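PDB 5M43: protein-tyrosine-phosphatase from Chaetomium thermophilum var. thermophilum DSM 1495, which probably dephosphorylates tyrosine, serine and threonine residues of proteins, this chain being the phosphatase domain of Yvh1, a protein linked to ribosome assembly. Local coordinates for residues A[114-119]-A[142-146]. Residues are numbered along the deposited sequence; the frame is centred on the assembly and turned at random.
Sequences IIAYLL and ALEWV
Ile115 reaches across from helix 109-121 to the small side chain of Ala142 on helix 135-147, where the two backbones come close, their CA atoms 5.9 Å apart. The short helical segments cross at 116° with axes 9.8 Å apart, and alanine suits this place because a bare methyl leaves room for a branched neighbour.

Followed outward, Ile115 divides its work atom by atom. Its CB stands 4.5 Å from the CB of Ala142 and splits into two arms. The CG2 arm, anti to the backbone N, touches that same methyl at 3.8 Å. The other arm begins at CG1, which meets CG2 of Val146, and runs on extended (chi2 174°), carrying CD1 to 3.8 Å from the CA of Leu143, beside that residue's CB. One beta-branched residue thus covers three residues on adjoining turns. Leu119 adds its CD2 to the Ala142 methyl.

Val146 turns CG2 between Ile115 and Leu118, with CD1 of Leu118 3.7 Å away; CG2 of Ile114 also touches it. The same CD1 of Leu118 approaches CD1 of the Trp145 ring obliquely, at 3.9 Å. Trp145 suits a border position: its ring carbon joins the apolar contact while NE1 is hydrogen-bonded to the carbonyl of Lys7.

Helix 157-168 packs over one part of the contact, with Leu163 on Ile115 and Met160 on Leu143. The contact packs helix 109-121, which probably follows the phosphate-binding loop as in this family, against helix 135-147 within the catalytic domain. Its cohesion comes from close packing of apolar carbons, largely buried, with Trp145 partly open to solvent, and should therefore depend on close fit and the hydrophobic effect rather than on directional polar bonds.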
ATOM      1  N   ILE A 114       1.069   1.900   1.051  1.00 18.60           N
ATOM      2  CA  ILE A 114       2.166   0.952   1.303  1.00 15.98           C
ATOM      3  C   ILE A 114       3.033   1.454   2.431  1.00 17.68           C
ATOM      4  O   ILE A 114       3.434   0.684   3.297  1.00 17.77           O
ATOM      5  CB  ILE A 114       2.972   0.744   0.019  1.00 18.65           C
ATOM      6  CG1 ILE A 114       2.091  -0.134  -0.878  1.00 25.31           C
ATOM      7  CG2 ILE A 114       4.392   0.151   0.364  1.00 18.82           C
ATOM      8  CD1 ILE A 114       2.710  -0.520  -2.137  1.00 29.67           C
ATOM      9  N   ILE A 115       3.353   2.758   2.431  1.00 18.66           N
ATOM     10  CA  ILE A 115       4.164   3.299   3.508  1.00 17.33           C
ATOM     11  C   ILE A 115       3.457   3.095   4.851  1.00 19.55           C
ATOM     12  O   ILE A 115       4.095   2.766   5.854  1.00 19.80           O
ATOM     13  CB  ILE A 115       4.499   4.772   3.237  1.00 18.29           C
ATOM     14  CG1 ILE A 115       5.487   4.862   2.051  1.00 17.53           C
ATOM     15  CG2 ILE A 115       5.022   5.449   4.526  1.00 21.10           C
ATOM     16  CD1 ILE A 115       5.670   6.351   1.717  1.00 18.58           C
ATOM     17  N   ALA A 116       2.131   3.338   4.903  1.00 17.68           N
ATOM     18  CA  ALA A 116       1.424   3.131   6.167  1.00 17.76           C
ATOM     19  C   ALA A 116       1.589   1.706   6.674  1.00 19.09           C
ATOM     20  O   ALA A 116       1.745   1.486   7.881  1.00 21.26           O
ATOM     21  CB  ALA A 116      -0.064   3.442   5.993  1.00 20.84           C
ATOM     22  N   TYR A 117       1.520   0.736   5.757  1.00 18.66           N
ATOM     23  CA  TYR A 117       1.718  -0.655   6.139  1.00 19.71           C
ATOM     24  C   TYR A 117       3.153  -0.888   6.595  1.00 20.00           C
ATOM     25  O   TYR A 117       3.382  -1.546   7.628  1.00 19.92           O
ATOM     26  CB  TYR A 117       1.333  -1.527   4.946  1.00 17.58           C
ATOM     27  CG  TYR A 117       1.852  -2.956   5.099  1.00 18.17           C
ATOM     28  CD1 TYR A 117       1.183  -3.885   5.835  1.00 19.62           C
ATOM     29  CD2 TYR A 117       3.031  -3.330   4.466  1.00 20.21           C
ATOM     30  CE1 TYR A 117       1.700  -5.189   5.977  1.00 20.00           C
ATOM     31  CE2 TYR A 117       3.551  -4.619   4.550  1.00 19.47           C
ATOM     32  CZ  TYR A 117       2.844  -5.569   5.275  1.00 19.54           C
ATOM     33  OH  TYR A 117       3.354  -6.846   5.445  1.00 21.28           O
ATOM     34  N   LEU A 118       4.140  -0.342   5.845  1.00 19.78           N
ATOM     35  CA  LEU A 118       5.543  -0.582   6.210  1.00 20.06           C
ATOM     36  C   LEU A 118       5.881   0.020   7.574  1.00 21.39           C
ATOM     37  O   LEU A 118       6.626  -0.576   8.367  1.00 22.07           O
ATOM     38  CB  LEU A 118       6.497  -0.008   5.155  1.00 20.39           C
ATOM     39  CG  LEU A 118       6.459  -0.618   3.751  1.00 18.71           C
ATOM     40  CD1 LEU A 118       7.393   0.206   2.838  1.00 19.80           C
ATOM     41  CD2 LEU A 118       7.011  -2.075   3.898  1.00 20.72           C
ATOM     42  N   LEU A 119       5.379   1.234   7.861  1.00 19.23           N
ATOM     43  CA  LEU A 119       5.618   1.853   9.167  1.00 20.06           C
ATOM     44  C   LEU A 119       4.979   1.049  10.294  1.00 20.70           C
ATOM     45  O   LEU A 119       5.523   0.944  11.403  1.00 23.48           O
ATOM     46  CB  LEU A 119       5.020   3.282   9.187  1.00 20.16           C
ATOM     47  CG  LEU A 119       5.754   4.219   8.217  1.00 21.01           C
ATOM     48  CD1 LEU A 119       4.939   5.559   8.203  1.00 22.03           C
ATOM     49  CD2 LEU A 119       7.172   4.473   8.684  1.00 24.52           C
ATOM     50  N   ALA A 142      10.806   5.378   4.963  1.00 22.86           N
ATOM     51  CA  ALA A 142       9.902   4.414   4.328  1.00 20.11           C
ATOM     52  C   ALA A 142       9.666   4.782   2.865  1.00 20.30           C
ATOM     53  O   ALA A 142       9.629   3.893   2.000  1.00 21.27           O
ATOM     54  CB  ALA A 142       8.560   4.336   5.084  1.00 24.27           C
ATOM     55  N   LEU A 143       9.565   6.078   2.567  1.00 22.24           N
ATOM     56  CA  LEU A 143       9.440   6.485   1.169  1.00 21.19           C
ATOM     57  C   LEU A 143      10.678   6.085   0.370  1.00 22.63           C
ATOM     58  O   LEU A 143      10.560   5.616  -0.771  1.00 22.00           O
ATOM     59  CB  LEU A 143       9.153   8.002   1.088  1.00 20.66           C
ATOM     60  CG  LEU A 143       9.308   8.617  -0.311  1.00 23.36           C
ATOM     61  CD1 LEU A 143       8.279   8.001  -1.233  1.00 22.36           C
ATOM     62  CD2 LEU A 143       9.024  10.110  -0.231  1.00 22.90           C
ATOM     63  N   GLU A 144      11.878   6.308   0.917  1.00 22.51           N
ATOM     64  CA  GLU A 144      13.082   5.922   0.162  1.00 23.23           C
ATOM     65  C   GLU A 144      13.171   4.409   0.003  1.00 22.87           C
ATOM     66  O   GLU A 144      13.662   3.903  -1.031  1.00 24.74           O
ATOM     67  CB  GLU A 144      14.332   6.434   0.857  1.00 26.87           C
ATOM     68  CG  GLU A 144      14.418   7.928   0.920  1.00 31.05           C
ATOM     69  CD  GLU A 144      14.327   8.501  -0.468  1.00 34.87           C
ATOM     70  OE1 GLU A 144      15.017   7.987  -1.391  1.00 33.15           O
ATOM     71  OE2 GLU A 144      13.548   9.429  -0.665  1.00 30.05           O
ATOM     72  N   TRP A 145      12.646   3.671   0.980  1.00 21.73           N
ATOM     73  CA  TRP A 145      12.574   2.210   0.831  1.00 22.07           C
ATOM     74  C   TRP A 145      11.710   1.818  -0.365  1.00 21.19           C
ATOM     75  O   TRP A 145      12.101   0.992  -1.208  1.00 21.55           O
ATOM     76  CB  TRP A 145      12.017   1.619   2.141  1.00 20.69           C
ATOM     77  CG  TRP A 145      11.962   0.086   2.145  1.00 19.24           C
ATOM     78  CD1 TRP A 145      10.970  -0.712   1.649  1.00 19.82           C
ATOM     79  CD2 TRP A 145      12.930  -0.761   2.695  1.00 23.10           C
ATOM     80  NE1 TRP A 145      11.274  -2.053   1.883  1.00 20.27           N
ATOM     81  CE2 TRP A 145      12.481  -2.099   2.515  1.00 21.40           C
ATOM     82  CE3 TRP A 145      14.150  -0.531   3.328  1.00 25.81           C
ATOM     83  CZ2 TRP A 145      13.212  -3.224   2.969  1.00 24.17           C
ATOM     84  CZ3 TRP A 145      14.900  -1.682   3.776  1.00 30.00           C
ATOM     85  CH2 TRP A 145      14.406  -2.981   3.598  1.00 28.13           C
ATOM     86  N   VAL A 146      10.523   2.425  -0.471  1.00 19.36           N
ATOM     87  CA  VAL A 146       9.655   2.168  -1.606  1.00 20.34           C
ATOM     88  C   VAL A 146      10.360   2.550  -2.903  1.00 21.10           C
ATOM     89  O   VAL A 146      10.274   1.817  -3.891  1.00 20.27           O
ATOM     90  CB  VAL A 146       8.327   2.934  -1.461  1.00 18.03           C
ATOM     91  CG1 VAL A 146       7.473   2.789  -2.719  1.00 19.82           C
ATOM     92  CG2 VAL A 146       7.563   2.319  -0.227  1.00 17.35           C
TER